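Local coordinates for protein thioesterase (Pseudomonas aeruginosa, PDB 3QY3) that probably hydrolyses fatty acyl-CoA thioesters, as a hotdog-fold thioesterase that assembles from several copies of the same chain, at residues L29-I34 and T96-L101; T50-Y55 and S83-L88; K89-P94 and G125-G130. All coordinates share one frame; numbering follows the deposited sequence. Where two conformers were deposited one is given.

How the contacts relate
The contacts join parts of one hotdog fold, in which a curved antiparallel sheet wraps a long helix, 51-66. Contact 1 pairs strands 28-35 and 96-106; contact 2, nested inside the loop that this pairing closes, sets the start of the helix against strand 76-87. Their centres lie about 13 Å apart, and Tyr55 joins them, its CD1 3.7 Å from Ile34 CG2. Contact 3 is about 9 Å from contact 2, centre to centre, and continues the pairing of strands 76-87 and 128-138, where Thr86 N probably bonds to Glu129 O at 2.8 Å. Contacts 1 and 3, about 12 Å apart between centres, meet through Val97 and Val91. In hotdog thioesterases, active sites generally lie at subunit interfaces.

Contact 1 of 3, residues L29-I34 and T96-L101; sequences LHTAHI and TVVVEL
Val98 packs its two methyls against Thr31 and His33 of the antiparallel partner strand. Its CG1, anti to the backbone N (chi1 176°), lies nearest Thr31 CG2, at 3.6 Å, while CG2 is nearest His33 CD2, at 3.7 Å, the imidazole running alongside the valine and pointing the same way. The rotamer of Thr31 (chi1 -57°) sends CG2 to this apolar contact and turns OG1 to a water, 2.8 Å away. The same water donates to Glu100 OE2, bridging a non-hydrogen-bonded pair; Glu100 OE1 instead turns to Arg116, in a salt bridge, and to Tyr102 OH. Side chains stand further apart on the other face, where Ile34 CG1 lies 4.2 Å from Val99 CG2 and His30 CB approaches Leu101 CD1. Backbone bonds pair His30, Ala32 and Ile34 with Leu101, Val99 and Val97. At one end a classic beta bulge sets Leu29 and His30 against Leu101, whose O takes both amides, at 2.7 Å from Leu29 N and 3.3 Å from His30 N. Helix 51-66 packs against the face carrying His30, Ile34 and Val99, and strand 110-119 is bonded along the other edge of strand 96-106.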
ATOM      1  N   LEU A  29       4.371  25.695   9.394  1.00 26.69           N
ATOM      2  CA  LEU A  29       5.129  25.671   8.165  1.00 26.52           C
ATOM      3  C   LEU A  29       4.293  25.325   6.920  1.00 26.29           C
ATOM      4  O   LEU A  29       4.507  25.835   5.811  1.00 25.22           O
ATOM      5  CB  LEU A  29       6.283  24.697   8.345  1.00 25.63           C
ATOM      6  CG  LEU A  29       7.397  25.083   9.322  1.00 25.48           C
ATOM      7  CD1 LEU A  29       8.347  23.900   9.474  1.00 28.69           C
ATOM      8  CD2 LEU A  29       8.148  26.354   8.834  1.00 28.68           C
ATOM      9  N   HIS A  30       3.354  24.391   7.068  1.00 24.43           N
ATOM     10  CA  HIS A  30       2.641  23.864   5.934  1.00 24.51           C
ATOM     11  C   HIS A  30       1.348  23.189   6.380  1.00 24.11           C
ATOM     12  O   HIS A  30       1.312  22.606   7.452  1.00 23.46           O
ATOM     13  CB  HIS A  30       3.461  22.795   5.189  1.00 23.55           C
ATOM     14  CG  HIS A  30       2.920  22.496   3.841  1.00 25.16           C
ATOM     15  ND1 HIS A  30       3.049  23.374   2.786  1.00 26.62           N
ATOM     16  CD2 HIS A  30       2.196  21.449   3.385  1.00 21.84           C
ATOM     17  CE1 HIS A  30       2.446  22.850   1.726  1.00 26.53           C
ATOM     18  NE2 HIS A  30       1.943  21.680   2.058  1.00 23.63           N
ATOM     19  N   THR A  31       0.320  23.369   5.551  1.00 24.52           N
ATOM     20  CA  THR A  31      -0.944  22.663   5.693  1.00 25.05           C
ATOM     21  C   THR A  31      -1.211  21.918   4.425  1.00 24.56           C
ATOM     22  O   THR A  31      -1.309  22.513   3.320  1.00 24.36           O
ATOM     23  CB  THR A  31      -2.086  23.625   6.014  1.00 26.61           C
ATOM     24  OG1 THR A  31      -1.770  24.369   7.216  1.00 27.70           O
ATOM     25  CG2 THR A  31      -3.411  22.825   6.199  1.00 25.83           C
ATOM     26  N   ALA A  32      -1.337  20.585   4.539  1.00 22.32           N
ATOM     27  CA  ALA A  32      -1.640  19.747   3.356  1.00 21.80           C
ATOM     28  C   ALA A  32      -3.015  19.130   3.512  1.00 22.53           C
ATOM     29  O   ALA A  32      -3.422  18.792   4.635  1.00 22.53           O
ATOM     30  CB  ALA A  32      -0.576  18.575   3.153  1.00 23.52           C
ATOM     31  N   HIS A  33      -3.717  18.966   2.409  1.00 23.05           N
ATOM     32  CA  HIS A  33      -5.023  18.298   2.391  1.00 23.04           C
ATOM     33  C   HIS A  33      -4.868  16.994   1.621  1.00 23.63           C
ATOM     34  O   HIS A  33      -4.482  17.023   0.458  1.00 24.26           O
ATOM     35  CB  HIS A  33      -6.080  19.173   1.707  1.00 25.70           C
ATOM     36  CG  HIS A  33      -6.507  20.348   2.521  1.00 26.64           C
ATOM     37  ND1 HIS A  33      -7.562  21.160   2.151  1.00 32.82           N
ATOM     38  CD2 HIS A  33      -6.039  20.847   3.685  1.00 31.09           C
ATOM     39  CE1 HIS A  33      -7.689  22.142   3.034  1.00 35.45           C
ATOM     40  NE2 HIS A  33      -6.776  21.978   3.973  1.00 32.38           N
ATOM     41  N   ILE A  34      -5.159  15.872   2.280  1.00 21.13           N
ATOM     42  CA  ILE A  34      -4.823  14.558   1.732  1.00 20.19           C
ATOM     43  C   ILE A  34      -6.129  13.754   1.697  1.00 20.07           C
ATOM     44  O   ILE A  34      -6.587  13.251   2.754  1.00 19.41           O
ATOM     45  CB  ILE A  34      -3.776  13.762   2.560  1.00 20.72           C
ATOM     46  CG1 ILE A  34      -2.481  14.566   2.946  1.00 22.95           C
ATOM     47  CG2 ILE A  34      -3.470  12.397   1.823  1.00 18.44           C
ATOM     48  CD1 ILE A  34      -1.645  15.026   1.802  1.00 27.36           C
ATOM     49  N   THR A  96     -11.186  13.860   4.058  1.00 20.77           N
ATOM     50  CA  THR A  96      -9.932  14.521   3.688  1.00 21.74           C
ATOM     51  C   THR A  96      -9.153  14.825   4.959  1.00 20.92           C
ATOM     52  O   THR A  96      -9.623  15.554   5.848  1.00 21.83           O
ATOM     53  CB  THR A  96     -10.189  15.800   2.877  1.00 22.78           C
ATOM     54  OG1 THR A  96     -10.906  15.424   1.689  1.00 26.52           O
ATOM     55  CG2 THR A  96      -8.861  16.512   2.548  1.00 23.15           C
ATOM     56  N   VAL A  97      -7.973  14.228   5.078  1.00 20.87           N
ATOM     57  CA  VAL A  97      -7.133  14.460   6.233  1.00 19.63           C
ATOM     58  C   VAL A  97      -6.381  15.769   6.028  1.00 20.19           C
ATOM     59  O   VAL A  97      -5.883  16.030   4.965  1.00 21.75           O
ATOM     60  CB  VAL A  97      -6.150  13.288   6.485  1.00 19.93           C
ATOM     61  CG1 VAL A  97      -5.047  13.689   7.486  1.00 19.36           C
ATOM     62  CG2 VAL A  97      -6.951  12.040   6.979  1.00 18.55           C
ATOM     63  N   VAL A  98      -6.294  16.573   7.077  1.00 21.01           N
ATOM     64  CA  VAL A  98      -5.577  17.820   7.059  1.00 21.98           C
ATOM     65  C   VAL A  98      -4.395  17.600   7.943  1.00 22.35           C
ATOM     66  O   VAL A  98      -4.509  17.242   9.130  1.00 22.56           O
ATOM     67  CB  VAL A  98      -6.455  19.049   7.558  1.00 24.27           C
ATOM     68  CG1 VAL A  98      -5.635  20.332   7.621  1.00 25.15           C
ATOM     69  CG2 VAL A  98      -7.662  19.261   6.596  1.00 24.89           C
ATOM     70  N   VAL A  99      -3.231  17.774   7.349  1.00 20.77           N
ATOM     71  CA  VAL A  99      -1.979  17.622   8.051  1.00 20.69           C
ATOM     72  C   VAL A  99      -1.351  19.011   8.239  1.00 19.84           C
ATOM     73  O   VAL A  99      -1.025  19.722   7.265  1.00 21.24           O
ATOM     74  CB  VAL A  99      -0.947  16.801   7.253  1.00 20.41           C
ATOM     75  CG1 VAL A  99       0.374  16.702   8.072  1.00 19.20           C
ATOM     76  CG2 VAL A  99      -1.481  15.341   6.991  1.00 21.34           C
ATOM     77  N   GLU A 100      -1.208  19.436   9.475  1.00 20.87           N
ATOM     78  CA  GLU A 100      -0.468  20.647   9.813  1.00 21.64           C
ATOM     79  C   GLU A 100       0.934  20.295  10.291  1.00 21.70           C
ATOM     80  O   GLU A 100       1.085  19.471  11.215  1.00 21.92           O
ATOM     81  CB  GLU A 100      -1.172  21.415  10.940  1.00 24.61           C
ATOM     82  CG  GLU A 100      -2.579  21.862  10.563  1.00 25.30           C
ATOM     83  CD  GLU A 100      -3.341  22.528  11.706  1.00 34.51           C
ATOM     84  OE1 GLU A 100      -3.095  22.250  12.878  1.00 36.61           O
ATOM     85  OE2 GLU A 100      -4.219  23.313  11.403  1.00 39.71           O
ATOM     86  N   LEU A 101       1.931  20.895   9.629  1.00 22.11           N
ATOM     87  CA  LEU A 101       3.326  20.786   9.994  1.00 21.51           C
ATOM     88  C   LEU A 101       3.831  22.076  10.658  1.00 23.31           C
ATOM     89  O   LEU A 101       3.717  23.184  10.102  1.00 23.71           O
ATOM     90  CB  LEU A 101       4.158  20.479   8.776  1.00 20.45           C
ATOM     91  CG  LEU A 101       3.857  19.201   7.965  1.00 19.54           C
ATOM     92  CD1 LEU A 101       4.788  19.134   6.717  1.00 21.16           C
ATOM     93  CD2 LEU A 101       3.953  17.963   8.870  1.00 18.72           C
TER
HETATM   94  O   HOH W   1      -3.930  25.089   8.897  1.00 37.63           O

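Contact 2 of 3, residues T50-Y55 and S83-L88; sequences TLYFQY and SLHTYL
Phe53 lays the outer half of its ring against the side chains of strand 83-87, forming an aromatic cluster with Tyr52, His85 and Tyr87 where the hotdog helix meets its sheet. From CB, chi1 of -66° puts CG anti to the carbonyl carbon and carries the ring to the strand. On one side CD2 stands off from Tyr87 OH, but CE2 comes within 3.2 Å of that oxygen, which is hydrogen-bonded to the backbone O of Asn49. On the other side Phe53 CE1 packs on His85 CB, 3.7 Å, and on Ser83 CB, 3.9 Å. The tip, CZ, lies 3.6 Å from His85 CB, and the imidazole beyond turns its edge to the phenylalanine face, planes at 70°. Phe53 also stacks on Phe53 of the third subunit, whose strand extends the sheet past residues 83-86. One position earlier in the helix, the Tyr52 ring lies nearly parallel to that of His85 but slid aside, and its CD2 meets the edge of the Tyr87 ring at CE1, 3.7 Å away. His85 ND1 is hydrogen-bonded to His115 NE2, while His85 CD2 sits 3.5 Å above the plane of the Tyr87 ring, over its centre.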
ATOM      1  N   THR A  50      -1.015   2.282   9.620  1.00 17.82           N
ATOM      2  CA  THR A  50       0.172   2.532   8.755  0.60 18.57           C
ATOM      3  C   THR A  50       0.010   3.736   7.822  1.00 19.19           C
ATOM      4  O   THR A  50       0.963   4.479   7.543  1.00 18.98           O
ATOM      5  CB  THR A  50       0.501   1.247   7.876  0.60 19.05           C
ATOM      6  OG1 THR A  50       0.760   0.145   8.749  0.60 20.47           O
ATOM      7  CG2 THR A  50       1.733   1.469   6.948  0.60 20.26           C
ATOM      8  N   LEU A  51      -1.204   3.882   7.265  1.00 18.64           N
ATOM      9  CA  LEU A  51      -1.481   4.892   6.254  1.00 18.21           C
ATOM     10  C   LEU A  51      -1.283   6.345   6.778  1.00 17.86           C
ATOM     11  O   LEU A  51      -0.985   7.227   5.998  1.00 16.23           O
ATOM     12  CB  LEU A  51      -2.857   4.703   5.612  1.00 18.44           C
ATOM     13  CG  LEU A  51      -2.893   3.880   4.317  1.00 21.87           C
ATOM     14  CD1 LEU A  51      -2.241   4.727   3.138  1.00 22.42           C
ATOM     15  CD2 LEU A  51      -2.190   2.563   4.517  1.00 19.45           C
ATOM     16  N   TYR A  52      -1.414   6.575   8.080  1.00 16.56           N
ATOM     17  CA  TYR A  52      -1.197   7.918   8.613  1.00 17.52           C
ATOM     18  C   TYR A  52       0.206   8.393   8.347  1.00 17.35           C
ATOM     19  O   TYR A  52       0.442   9.565   8.051  1.00 18.99           O
ATOM     20  CB  TYR A  52      -1.483   7.983  10.098  1.00 16.09           C
ATOM     21  CG  TYR A  52      -2.976   7.851  10.383  1.00 18.02           C
ATOM     22  CD1 TYR A  52      -3.856   8.886  10.137  1.00 20.50           C
ATOM     23  CD2 TYR A  52      -3.506   6.663  10.724  1.00 19.95           C
ATOM     24  CE1 TYR A  52      -5.215   8.742  10.346  1.00 23.36           C
ATOM     25  CE2 TYR A  52      -4.856   6.488  10.967  1.00 23.02           C
ATOM     26  CZ  TYR A  52      -5.721   7.566  10.743  1.00 24.21           C
ATOM     27  OH  TYR A  52      -7.072   7.372  10.978  1.00 24.48           O
ATOM     28  N   PHE A  53       1.137   7.444   8.317  1.00 16.40           N
ATOM     29  CA  PHE A  53       2.524   7.794   7.973  1.00 16.63           C
ATOM     30  C   PHE A  53       2.748   8.164   6.527  1.00 17.86           C
ATOM     31  O   PHE A  53       3.617   9.002   6.238  1.00 16.23           O
ATOM     32  CB  PHE A  53       3.455   6.688   8.447  1.00 16.81           C
ATOM     33  CG  PHE A  53       3.505   6.546   9.954  1.00 18.97           C
ATOM     34  CD1 PHE A  53       4.141   7.469  10.743  1.00 17.59           C
ATOM     35  CD2 PHE A  53       2.863   5.495  10.561  1.00 19.62           C
ATOM     36  CE1 PHE A  53       4.194   7.328  12.157  1.00 20.67           C
ATOM     37  CE2 PHE A  53       2.863   5.386  11.922  1.00 20.37           C
ATOM     38  CZ  PHE A  53       3.563   6.282  12.730  1.00 20.97           C
ATOM     39  N   GLN A  54       1.894   7.610   5.656  1.00 17.38           N
ATOM     40  CA  GLN A  54       1.904   8.017   4.256  1.00 17.21           C
ATOM     41  C   GLN A  54       1.342   9.415   4.125  1.00 15.84           C
ATOM     42  O   GLN A  54       1.826  10.205   3.285  1.00 16.27           O
ATOM     43  CB  GLN A  54       1.147   7.039   3.376  1.00 16.16           C
ATOM     44  CG  GLN A  54       1.221   7.390   1.944  1.00 18.38           C
ATOM     45  CD  GLN A  54       0.796   6.254   0.984  1.00 21.99           C
ATOM     46  OE1 GLN A  54      -0.383   6.116   0.603  1.00 19.61           O
ATOM     47  NE2 GLN A  54       1.787   5.443   0.561  1.00 21.56           N
ATOM     48  N   TYR A  55       0.266   9.694   4.864  1.00 16.04           N
ATOM     49  CA  TYR A  55      -0.279  11.051   4.878  1.00 16.13           C
ATOM     50  C   TYR A  55       0.737  12.083   5.328  1.00 16.71           C
ATOM     51  O   TYR A  55       0.922  13.140   4.657  1.00 16.77           O
ATOM     52  CB  TYR A  55      -1.554  11.137   5.728  1.00 17.20           C
ATOM     53  CG  TYR A  55      -2.691  10.192   5.398  1.00 16.60           C
ATOM     54  CD1 TYR A  55      -2.805   9.599   4.175  1.00 17.19           C
ATOM     55  CD2 TYR A  55      -3.695   9.951   6.327  1.00 18.34           C
ATOM     56  CE1 TYR A  55      -3.852   8.667   3.869  1.00 17.17           C
ATOM     57  CE2 TYR A  55      -4.773   9.114   6.013  1.00 17.79           C
ATOM     58  CZ  TYR A  55      -4.847   8.500   4.782  1.00 17.42           C
ATOM     59  OH  TYR A  55      -5.904   7.651   4.595  1.00 17.17           O
ATOM     60  N   SER A  83      10.090   8.693  13.702  1.00 22.67           N
ATOM     61  CA  SER A  83       8.692   9.057  13.596  1.00 24.01           C
ATOM     62  C   SER A  83       7.982   8.696  14.843  1.00 24.31           C
ATOM     63  O   SER A  83       8.133   7.564  15.292  1.00 24.02           O
ATOM     64  CB  SER A  83       8.003   8.229  12.464  1.00 25.58           C
ATOM     65  OG  SER A  83       8.522   8.635  11.158  1.00 30.37           O
ATOM     66  N   LEU A  84       7.183   9.626  15.361  1.00 22.42           N
ATOM     67  CA  LEU A  84       6.342   9.378  16.502  1.00 22.59           C
ATOM     68  C   LEU A  84       4.952   9.826  16.145  1.00 21.64           C
ATOM     69  O   LEU A  84       4.748  10.911  15.619  1.00 20.06           O
ATOM     70  CB  LEU A  84       6.816  10.160  17.722  1.00 24.22           C
ATOM     71  CG  LEU A  84       5.821  10.174  18.918  1.00 27.60           C
ATOM     72  CD1 LEU A  84       5.861   8.916  19.618  1.00 29.46           C
ATOM     73  CD2 LEU A  84       6.117  11.349  19.928  1.00 33.74           C
ATOM     74  N   HIS A  85       3.960   8.964  16.405  1.00 20.74           N
ATOM     75  CA  HIS A  85       2.616   9.333  16.171  1.00 19.43           C
ATOM     76  C   HIS A  85       1.706   8.768  17.233  1.00 19.42           C
ATOM     77  O   HIS A  85       1.756   7.563  17.499  1.00 19.66           O
ATOM     78  CB  HIS A  85       2.122   8.864  14.785  1.00 19.62           C
ATOM     79  CG  HIS A  85       0.749   9.353  14.447  1.00 17.13           C
ATOM     80  ND1 HIS A  85       0.515  10.603  13.959  1.00 17.85           N
ATOM     81  CD2 HIS A  85      -0.442   8.724  14.438  1.00 17.44           C
ATOM     82  CE1 HIS A  85      -0.777  10.768  13.786  1.00 21.38           C
ATOM     83  NE2 HIS A  85      -1.370   9.618  14.023  1.00 17.97           N
ATOM     84  N   THR A  86       0.862   9.632  17.779  1.00 19.01           N
ATOM     85  CA  THR A  86      -0.175   9.269  18.707  1.00 19.46           C
ATOM     86  C   THR A  86      -1.541   9.310  18.021  1.00 19.46           C
ATOM     87  O   THR A  86      -1.898  10.333  17.425  1.00 20.73           O
ATOM     88  CB  THR A  86      -0.190  10.233  19.912  1.00 21.06           C
ATOM     89  OG1 THR A  86       1.084  10.163  20.519  1.00 22.50           O
ATOM     90  CG2 THR A  86      -1.234   9.820  20.924  1.00 20.58           C
ATOM     91  N   TYR A  87      -2.260   8.179  18.091  1.00 19.53           N
ATOM     92  CA  TYR A  87      -3.538   7.940  17.455  1.00 19.85           C
ATOM     93  C   TYR A  87      -4.645   8.303  18.444  1.00 21.60           C
ATOM     94  O   TYR A  87      -4.825   7.682  19.502  1.00 24.28           O
ATOM     95  CB  TYR A  87      -3.765   6.476  17.000  1.00 20.29           C
ATOM     96  CG  TYR A  87      -2.702   5.974  16.053  1.00 21.80           C
ATOM     97  CD1 TYR A  87      -2.912   5.983  14.684  1.00 20.86           C
ATOM     98  CD2 TYR A  87      -1.525   5.448  16.537  1.00 23.53           C
ATOM     99  CE1 TYR A  87      -1.924   5.547  13.828  1.00 23.67           C
ATOM    100  CE2 TYR A  87      -0.524   4.985  15.665  1.00 23.46           C
ATOM    101  CZ  TYR A  87      -0.765   5.042  14.316  1.00 22.83           C
ATOM    102  OH  TYR A  87       0.188   4.574  13.493  1.00 26.27           O
ATOM    103  N   LEU A  88      -5.445   9.290  18.066  1.00 21.97           N
ATOM    104  CA  LEU A  88      -6.465   9.769  18.971  1.00 23.72           C
ATOM    105  C   LEU A  88      -7.892   9.513  18.519  1.00 24.63           C
ATOM    106  O   LEU A  88      -8.775   9.228  19.347  1.00 24.02           O
ATOM    107  CB  LEU A  88      -6.235  11.266  19.230  1.00 25.19           C
ATOM    108  CG  LEU A  88      -4.894  11.586  19.891  1.00 26.69           C
ATOM    109  CD1 LEU A  88      -4.575  13.090  19.901  1.00 32.16           C
ATOM    110  CD2 LEU A  88      -4.866  10.959  21.258  1.00 33.19           C
TER

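Contact 3 of 3, residues K89-P94 and G125-G130; sequences KPVVHP and GTYGEG
Lys89 arches over one face of the Tyr127 ring while Val91 comes from the other side of its plane, so the phenol is held between two residues of the loop. Lys89 CB starts above the near rim, 3.6 Å from Tyr127 CD2. The aliphatic chain then swings outward, Lys89 CG passing 3.6 Å from Thr126 O; a bend at chi3 (33°) brings CE above the far rim, and chi4 then sets the direction of NZ. There Lys89 CE makes a CH-pi contact, 4.0 Å from the ring centroid of Tyr127 and 22° off the normal. The ammonium nitrogen goes further, and its cation-pi attraction to the same ring is long and at most weak. From the opposite side of the ring plane, the side chain of Val91 crosses that of the tyrosine at about a right angle; Val91 CG2, the methyl beside its backbone N, approaches Tyr127 CD2 obliquely at 3.7 Å. In the plane of the ring, Pro90 O faces the edge at Tyr127 CE2, 3.4 Å away, and Gly125 O lies at the edge as well. This is the margin of the hotdog sheet: residues 89-94 leave strand 76-87 just as 128-138, its antiparallel neighbour, begins. One backbone bond joins the segments, from Lys89 N to Tyr127 O at 3.0 Å, its donor tilted 24° from the carbonyl plane; Leu88 N probably bonds to the same oxygen. Tyr127 OH is hydrogen-bonded to Asp122 OD2, on a residue the lysine side chain also touches, and ring packing continues onto Thr119 of strand 110-119. Further along the loop, His93 turns its NE2 to Glu58 of the second subunit, to which it is hydrogen-bonded.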
ATOM      1  N   LYS A  89      -8.143   9.621  17.244  1.00 23.23           N
ATOM      2  CA  LYS A  89      -9.504   9.390  16.718  1.00 25.26           C
ATOM      3  C   LYS A  89      -9.335   8.753  15.330  1.00 23.29           C
ATOM      4  O   LYS A  89      -8.446   9.161  14.562  1.00 22.97           O
ATOM      5  CB  LYS A  89     -10.284  10.690  16.557  1.00 26.44           C
ATOM      6  CG  LYS A  89     -10.289  11.610  17.779  1.00 34.50           C
ATOM      7  CD  LYS A  89     -11.161  12.948  17.619  1.00 41.24           C
ATOM      8  CE  LYS A  89     -12.400  12.844  16.750  1.00 43.10           C
ATOM      9  NZ  LYS A  89     -13.584  12.104  17.334  1.00 48.03           N
ATOM     10  N   PRO A  90     -10.179   7.783  15.018  1.00 24.10           N
ATOM     11  CA  PRO A  90     -10.089   7.129  13.694  1.00 24.94           C
ATOM     12  C   PRO A  90     -10.671   7.977  12.616  1.00 24.22           C
ATOM     13  O   PRO A  90     -11.559   8.799  12.873  1.00 24.93           O
ATOM     14  CB  PRO A  90     -10.915   5.832  13.885  1.00 25.14           C
ATOM     15  CG  PRO A  90     -11.873   6.165  14.965  1.00 29.72           C
ATOM     16  CD  PRO A  90     -11.234   7.187  15.855  1.00 27.08           C
ATOM     17  N   VAL A  91     -10.200   7.748  11.393  1.00 22.52           N
ATOM     18  CA  VAL A  91     -10.749   8.395  10.208  1.00 20.57           C
ATOM     19  C   VAL A  91     -11.453   7.309   9.414  1.00 20.64           C
ATOM     20  O   VAL A  91     -10.951   6.192   9.274  1.00 20.38           O
ATOM     21  CB  VAL A  91      -9.671   9.058   9.377  1.00 19.74           C
ATOM     22  CG1 VAL A  91     -10.208   9.599   8.005  1.00 20.81           C
ATOM     23  CG2 VAL A  91      -8.892  10.182  10.145  1.00 21.42           C
ATOM     24  N   VAL A  92     -12.615   7.657   8.879  1.00 21.62           N
ATOM     25  CA  VAL A  92     -13.395   6.771   8.066  1.00 21.95           C
ATOM     26  C   VAL A  92     -13.668   7.398   6.696  1.00 23.19           C
ATOM     27  O   VAL A  92     -14.131   8.519   6.605  1.00 22.79           O
ATOM     28  CB  VAL A  92     -14.667   6.410   8.787  1.00 25.83           C
ATOM     29  CG1 VAL A  92     -15.640   5.557   7.921  1.00 26.87           C
ATOM     30  CG2 VAL A  92     -14.346   5.616  10.076  1.00 26.05           C
ATOM     31  N   HIS A  93     -13.438   6.626   5.637  1.00 22.37           N
ATOM     32  CA  HIS A  93     -13.773   7.073   4.270  1.00 22.49           C
ATOM     33  C   HIS A  93     -15.273   7.339   4.097  1.00 22.45           C
ATOM     34  O   HIS A  93     -16.114   6.596   4.623  1.00 23.39           O
ATOM     35  CB  HIS A  93     -13.318   5.982   3.292  1.00 23.03           C
ATOM     36  CG  HIS A  93     -13.445   6.342   1.838  1.00 22.34           C
ATOM     37  ND1 HIS A  93     -14.602   6.165   1.126  1.00 22.93           N
ATOM     38  CD2 HIS A  93     -12.545   6.875   0.969  1.00 18.82           C
ATOM     39  CE1 HIS A  93     -14.409   6.548  -0.133  1.00 23.08           C
ATOM     40  NE2 HIS A  93     -13.159   6.952  -0.263  1.00 20.55           N
ATOM     41  N   PRO A  94     -15.642   8.356   3.309  1.00 23.33           N
ATOM     42  CA  PRO A  94     -14.806   9.329   2.639  1.00 22.63           C
ATOM     43  C   PRO A  94     -14.386  10.420   3.659  1.00 22.26           C
ATOM     44  O   PRO A  94     -15.182  10.815   4.511  1.00 22.21           O
ATOM     45  CB  PRO A  94     -15.716   9.925   1.583  1.00 24.28           C
ATOM     46  CG  PRO A  94     -17.083   9.685   2.065  1.00 26.97           C
ATOM     47  CD  PRO A  94     -17.073   8.486   2.926  1.00 25.78           C
ATOM     48  N   GLY A 125     -10.952  18.901  15.550  1.00 35.93           N
ATOM     49  CA  GLY A 125     -10.731  17.635  16.278  1.00 35.65           C
ATOM     50  C   GLY A 125      -9.281  17.249  16.009  1.00 33.27           C
ATOM     51  O   GLY A 125      -8.800  17.483  14.924  1.00 34.45           O
ATOM     52  N   THR A 126      -8.552  16.750  17.003  1.00 32.61           N
ATOM     53  CA  THR A 126      -7.202  16.229  16.762  1.00 30.68           C
ATOM     54  C   THR A 126      -7.294  14.705  16.653  1.00 28.43           C
ATOM     55  O   THR A 126      -7.576  14.004  17.635  1.00 28.97           O
ATOM     56  CB  THR A 126      -6.212  16.675  17.838  1.00 32.84           C
ATOM     57  OG1 THR A 126      -6.188  18.126  17.917  1.00 37.30           O
ATOM     58  CG2 THR A 126      -4.795  16.165  17.496  1.00 33.02           C
ATOM     59  N   TYR A 127      -7.047  14.215  15.465  1.00 24.92           N
ATOM     60  CA  TYR A 127      -7.171  12.824  15.171  1.00 24.14           C
ATOM     61  C   TYR A 127      -5.891  12.121  15.492  1.00 22.93           C
ATOM     62  O   TYR A 127      -5.903  10.935  15.824  1.00 22.12           O
ATOM     63  CB  TYR A 127      -7.583  12.629  13.719  1.00 22.91           C
ATOM     64  CG  TYR A 127      -9.029  12.913  13.517  1.00 23.13           C
ATOM     65  CD1 TYR A 127      -9.508  14.193  13.621  1.00 25.85           C
ATOM     66  CD2 TYR A 127      -9.921  11.907  13.221  1.00 22.29           C
ATOM     67  CE1 TYR A 127     -10.887  14.472  13.488  1.00 29.06           C
ATOM     68  CE2 TYR A 127     -11.266  12.165  13.038  1.00 24.72           C
ATOM     69  CZ  TYR A 127     -11.761  13.458  13.200  1.00 26.23           C
ATOM     70  OH  TYR A 127     -13.130  13.750  13.092  1.00 28.56           O
ATOM     71  N   GLY A 128      -4.785  12.846  15.395  1.00 22.89           N
ATOM     72  CA  GLY A 128      -3.480  12.305  15.765  1.00 22.26           C
ATOM     73  C   GLY A 128      -2.445  13.425  15.793  1.00 21.63           C
ATOM     74  O   GLY A 128      -2.714  14.530  15.340  1.00 23.19           O
ATOM     75  N   GLU A 129      -1.326  13.180  16.435  1.00 19.91           N
ATOM     76  CA  GLU A 129      -0.269  14.184  16.566  1.00 20.62           C
ATOM     77  C   GLU A 129       1.036  13.485  16.838  1.00 18.97           C
ATOM     78  O   GLU A 129       1.091  12.406  17.385  1.00 19.54           O
ATOM     79  CB  GLU A 129      -0.553  15.206  17.690  1.00 22.01           C
ATOM     80  CG  GLU A 129      -0.822  14.562  19.019  1.00 25.47           C
ATOM     81  CD  GLU A 129      -1.107  15.582  20.192  1.00 36.67           C
ATOM     82  OE1 GLU A 129      -1.643  16.677  19.949  1.00 40.41           O
ATOM     83  OE2 GLU A 129      -0.788  15.228  21.336  1.00 42.92           O
ATOM     84  N   GLY A 130       2.110  14.140  16.547  1.00 19.96           N
ATOM     85  CA  GLY A 130       3.398  13.578  16.823  1.00 20.27           C
ATOM     86  C   GLY A 130       4.518  14.442  16.231  1.00 20.85           C
ATOM     87  O   GLY A 130       4.401  15.670  16.105  1.00 19.63           O
TER